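PDB 6SLN: RagA protein from Porphyromonas gingivalis, which serves as a TonB-dependent receptor of the outer membrane, where it probably takes part in energy-driven uptake of nutrients through its plugged beta barrel. Local coordinates for residues G128-T133 against P843-F848; G686-A691 against S697-F702. All coordinates share one frame; numbering follows the deposited sequence.

Both contacts involve the beta barrel, but in different ways. Interaction 1 is where the plug packs against the inner side of the barrel wall: two strands that are not paired with each other meet through a few buried atoms around one threonine and one glutamine. Interaction 2 lies within the wall itself, farther from the centre of the chain and only partly buried, with V700 on the surface. There adjacent strands of a hairpin share regular backbone hydrogen bonds, with polar and acidic residues among small ones on one face, small or aliphatic ones on the other. Their centres are 19 Å apart and they do not touch. Along the chain, interaction 2 is nested within the long loop that interaction 1 closes.

Interaction 1. Residues G128-T133 against P843-F848; sequences GMQVMT and PITGGF
The backbones of M129-Q130 and T845 come close without pairing as strands of one sheet: the nearest CA atoms, those of Q130 and T845, are 6.1 Å apart. This is a plug-to-barrel contact of the TonB-dependent receptor fold. Strand 129-132 belongs to the plug, where it pairs with strand 143-146, and strand 844-853 is a stave of the barrel between strands 752-764 and 857-873. T845 points at the plug, whereas I844 before it turns away toward V867, F759 and Y761. The two glycines that follow, G846 and G847, put no side chain on this part of the wall.

The threonine works with both branches. With chi1 at -55°, OG1 lies beside its own backbone N and is turned to the Q130 side chain, while CG2, anti to that N, reaches the carbonyl of M129 and also lies beside Q130 CG. Q130 sends an extended chain across T845 at about a right angle, and its CG packs 3.2 Å from T845 OG1. A short beta-branched residue fits this buried seam, as does a glutamine whose methylenes can pack; Q130 also rests on P842 and I866. M129 faces the other way, its side chain packed on V144 and I146 within the plug, so it meets the barrel through its backbone: T845 CG2 lies 3.5 Å from M129 O.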
loop_
_atom_site.group_PDB
_atom_site.type_symbol
_atom_site.label_atom_id
_atom_site.label_comp_id
_atom_site.label_asym_id
_atom_site.label_seq_id
_atom_site.Cartn_x
_atom_site.Cartn_y
_atom_site.Cartn_z
ATOM N N GLY A 128 11.717 -18.555 39.626
ATOM C CA GLY A 128 10.474 -17.829 39.564
ATOM C C GLY A 128 10.080 -17.348 38.185
ATOM O O GLY A 128 8.975 -16.806 38.027
ATOM N N MET A 129 10.932 -17.515 37.180
ATOM C CA MET A 129 10.628 -17.044 35.834
ATOM C C MET A 129 10.315 -18.251 34.961
ATOM O O MET A 129 11.165 -19.135 34.802
ATOM C CB MET A 129 11.789 -16.229 35.267
ATOM C CG MET A 129 11.549 -15.670 33.882
ATOM S SD MET A 129 13.079 -15.007 33.173
ATOM C CE MET A 129 12.555 -13.348 32.788
ATOM N N GLN A 130 9.087 -18.298 34.422
ATOM C CA GLN A 130 8.592 -19.461 33.680
ATOM C C GLN A 130 8.635 -19.168 32.181
ATOM O O GLN A 130 7.776 -18.456 31.648
ATOM C CB GLN A 130 7.184 -19.855 34.127
ATOM C CG GLN A 130 6.894 -21.347 33.936
ATOM C CD GLN A 130 5.428 -21.735 34.108
ATOM O OE1 GLN A 130 5.106 -22.638 34.885
ATOM N NE2 GLN A 130 4.538 -21.071 33.371
ATOM N N VAL A 131 9.622 -19.762 31.503
ATOM C CA VAL A 131 9.827 -19.607 30.065
ATOM C C VAL A 131 9.198 -20.785 29.347
ATOM O O VAL A 131 9.452 -21.937 29.710
ATOM C CB VAL A 131 11.320 -19.540 29.712
ATOM C CG1 VAL A 131 11.462 -19.255 28.228
ATOM C CG2 VAL A 131 12.058 -18.514 30.583
ATOM N N MET A 132 8.418 -20.510 28.304
ATOM C CA MET A 132 7.930 -21.584 27.440
ATOM C C MET A 132 7.692 -21.056 26.026
ATOM O O MET A 132 7.095 -19.989 25.843
ATOM C CB MET A 132 6.650 -22.223 28.005
ATOM C CG MET A 132 6.908 -23.298 29.058
ATOM S SD MET A 132 5.424 -24.181 29.528
ATOM C CE MET A 132 4.616 -22.983 30.579
ATOM N N THR A 133 8.187 -21.793 25.039
ATOM C CA THR A 133 7.929 -21.536 23.627
ATOM C C THR A 133 7.080 -22.680 23.099
ATOM O O THR A 133 7.499 -23.842 23.155
ATOM C CB THR A 133 9.231 -21.432 22.836
ATOM O OG1 THR A 133 10.220 -20.761 23.628
ATOM C CG2 THR A 133 9.000 -20.672 21.543
ATOM N N PRO A 843 2.620 -25.264 37.989
ATOM C CA PRO A 843 3.004 -24.639 39.268
ATOM C C PRO A 843 4.484 -24.709 39.576
ATOM O O PRO A 843 4.955 -23.909 40.397
ATOM C CB PRO A 843 2.212 -25.447 40.324
ATOM C CG PRO A 843 1.326 -26.381 39.549
ATOM C CD PRO A 843 1.965 -26.562 38.199
ATOM N N ILE A 844 5.231 -25.629 38.963
ATOM C CA ILE A 844 6.611 -25.904 39.347
ATOM C C ILE A 844 7.545 -25.593 38.172
ATOM O O ILE A 844 7.366 -26.108 37.061
ATOM C CB ILE A 844 6.750 -27.349 39.862
ATOM C CG1 ILE A 844 5.905 -27.480 41.140
ATOM C CG2 ILE A 844 8.212 -27.700 40.118
ATOM C CD1 ILE A 844 5.774 -28.891 41.737
ATOM N N THR A 845 8.535 -24.735 38.432
ATOM C CA THR A 845 9.465 -24.218 37.440
ATOM C C THR A 845 10.865 -24.295 38.024
ATOM O O THR A 845 11.141 -23.663 39.047
ATOM C CB THR A 845 9.141 -22.765 37.088
ATOM O OG1 THR A 845 7.778 -22.660 36.662
ATOM C CG2 THR A 845 10.064 -22.263 35.978
ATOM N N GLY A 846 11.755 -25.033 37.363
ATOM C CA GLY A 846 13.131 -25.097 37.807
ATOM C C GLY A 846 14.109 -25.346 36.676
ATOM O O GLY A 846 13.745 -25.469 35.502
ATOM N N GLY A 847 15.376 -25.393 37.062
ATOM C CA GLY A 847 16.452 -25.765 36.172
ATOM C C GLY A 847 17.687 -26.061 36.992
ATOM O O GLY A 847 17.759 -25.735 38.183
ATOM N N PHE A 848 18.652 -26.704 36.347
ATOM C CA PHE A 848 19.956 -26.867 36.971
ATOM C C PHE A 848 21.023 -26.919 35.890
ATOM O O PHE A 848 20.776 -27.370 34.768
ATOM C CB PHE A 848 20.032 -28.105 37.874
ATOM C CG PHE A 848 19.590 -29.376 37.215
ATOM C CD1 PHE A 848 18.243 -29.722 37.170
ATOM C CD2 PHE A 848 20.523 -30.249 36.668
ATOM C CE1 PHE A 848 17.828 -30.915 36.570
ATOM C CE2 PHE A 848 20.119 -31.456 36.079
ATOM C CZ PHE A 848 18.771 -31.785 36.024
#

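Interaction 2. Residues G686-A691 against S697-F702; sequences GLAAGA and SAEVDF
E699 sets its CG anti to the backbone N (chi1 -179°) and then bends at chi2 (130°), which folds its carboxylate across the strand gap onto A688. E699 CD comes to 3.7 Å from A688 CB, and on the way E699 CG passes 3.8 Å from L687 O. A small methyl at A688 suits this place, since the acid lies against it while E699 OE1 forms a salt bridge with K633. D701 leans over the same neighbouring strand, with D701 OD1 3.2 Å from G686 CA; glycine presents only its backbone there. That oxygen accepts a hydrogen bond from N684, with K633 as a weaker, longer ionic partner. K633 would be expected to favour the ionised form of E699, with at most a weak effect on D701.

The two segments lie in the arms of the antiparallel hairpin formed by strands 678-691 and 696-715. L687 with V700 and A689 with A698 are its hydrogen-bonded pairs here, each joined by two bonds. L687 N reaches V700 O at 2.7 Å, nearly in line with the carbonyl bond, and A698 N meets A689 O at 2.9 Å with an almost straight N-H (170°). Between them, A688 and E699 form a non-hydrogen-bonded pair, where E699 CA makes a CA-H...O contact of 3.3 Å with L687 O. L687, A689, A698 and V700 share the opposite face from E699 and D701; their small or aliphatic side chains are consistent with the lipid-facing side of a barrel.

On the flanks, strand 627-641 continues the barrel beside 686-691, taking L687 onto L630 and L632, while strand 732-746 adjoins 697-702, with V700 on L739 and A698 on L741.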
loop_
_atom_site.group_PDB
_atom_site.type_symbol
_atom_site.label_atom_id
_atom_site.label_comp_id
_atom_site.label_asym_id
_atom_site.label_seq_id
_atom_site.Cartn_x
_atom_site.Cartn_y
_atom_site.Cartn_z
ATOM N N GLY A 686 12.826 -12.319 51.726
ATOM C CA GLY A 686 13.921 -13.061 51.143
ATOM C C GLY A 686 15.084 -13.275 52.093
ATOM O O GLY A 686 15.226 -12.604 53.116
ATOM N N LEU A 687 15.935 -14.224 51.715
ATOM C CA LEU A 687 17.116 -14.553 52.504
ATOM C C LEU A 687 18.229 -14.971 51.556
ATOM O O LEU A 687 18.141 -16.037 50.945
ATOM C CB LEU A 687 16.812 -15.662 53.496
ATOM C CG LEU A 687 17.747 -15.685 54.696
ATOM C CD1 LEU A 687 17.477 -14.505 55.604
ATOM C CD2 LEU A 687 17.633 -17.009 55.459
ATOM N N ALA A 688 19.257 -14.137 51.430
ATOM C CA ALA A 688 20.481 -14.509 50.736
ATOM C C ALA A 688 21.481 -15.069 51.743
ATOM O O ALA A 688 21.388 -14.813 52.944
ATOM C CB ALA A 688 21.084 -13.309 49.996
ATOM N N ALA A 689 22.444 -15.842 51.242
ATOM C CA ALA A 689 23.520 -16.362 52.081
ATOM C C ALA A 689 24.603 -16.981 51.200
ATOM O O ALA A 689 24.387 -17.268 50.017
ATOM C CB ALA A 689 23.000 -17.381 53.099
ATOM N N GLY A 690 25.780 -17.168 51.802
ATOM C CA GLY A 690 26.897 -17.847 51.171
ATOM C C GLY A 690 27.837 -18.395 52.223
ATOM O O GLY A 690 27.958 -17.836 53.317
ATOM N N ALA A 691 28.500 -19.505 51.899
ATOM C CA ALA A 691 29.337 -20.198 52.872
ATOM C C ALA A 691 30.659 -20.612 52.237
ATOM O O ALA A 691 30.815 -20.606 51.013
ATOM C CB ALA A 691 28.622 -21.425 53.453
ATOM N N SER A 697 26.713 -20.094 47.232
ATOM C CA SER A 697 25.631 -19.139 47.431
ATOM C C SER A 697 24.281 -19.845 47.466
ATOM O O SER A 697 24.074 -20.879 46.825
ATOM C CB SER A 697 25.602 -18.099 46.304
ATOM O OG SER A 697 26.904 -17.740 45.876
ATOM N N ALA A 698 23.347 -19.253 48.200
ATOM C CA ALA A 698 21.957 -19.664 48.126
ATOM C C ALA A 698 21.083 -18.440 48.336
ATOM O O ALA A 698 21.524 -17.422 48.875
ATOM C CB ALA A 698 21.621 -20.743 49.148
ATOM N N GLU A 699 19.840 -18.543 47.878
ATOM C CA GLU A 699 18.862 -17.480 48.080
ATOM C C GLU A 699 17.468 -18.082 48.042
ATOM O O GLU A 699 17.101 -18.743 47.064
ATOM C CB GLU A 699 19.006 -16.387 47.029
ATOM C CG GLU A 699 18.015 -15.253 47.209
ATOM C CD GLU A 699 18.681 -13.892 47.182
ATOM O OE1 GLU A 699 18.098 -12.940 47.752
ATOM O OE2 GLU A 699 19.782 -13.780 46.591
ATOM N N VAL A 700 16.715 -17.874 49.122
ATOM C CA VAL A 700 15.294 -18.198 49.195
ATOM C C VAL A 700 14.515 -16.890 49.226
ATOM O O VAL A 700 14.939 -15.918 49.865
ATOM C CB VAL A 700 14.936 -19.065 50.421
ATOM C CG1 VAL A 700 13.627 -19.769 50.173
ATOM C CG2 VAL A 700 16.021 -20.078 50.710
ATOM N N ASP A 701 13.379 -16.867 48.534
ATOM C CA ASP A 701 12.500 -15.703 48.508
ATOM C C ASP A 701 11.063 -16.192 48.582
ATOM O O ASP A 701 10.590 -16.858 47.661
ATOM C CB ASP A 701 12.722 -14.873 47.246
ATOM C CG ASP A 701 13.741 -13.776 47.447
ATOM O OD1 ASP A 701 13.365 -12.722 48.009
ATOM O OD2 ASP A 701 14.918 -13.973 47.057
ATOM N N PHE A 702 10.379 -15.878 49.672
ATOM C CA PHE A 702 8.955 -16.140 49.802
ATOM C C PHE A 702 8.197 -14.877 49.431
ATOM O O PHE A 702 8.483 -13.797 49.958
ATOM C CB PHE A 702 8.599 -16.576 51.226
ATOM C CG PHE A 702 7.112 -16.646 51.495
ATOM C CD1 PHE A 702 6.376 -17.762 51.118
ATOM C CD2 PHE A 702 6.446 -15.589 52.122
ATOM C CE1 PHE A 702 4.995 -17.827 51.366
ATOM C CE2 PHE A 702 5.070 -15.648 52.373
ATOM C CZ PHE A 702 4.347 -16.772 51.995
#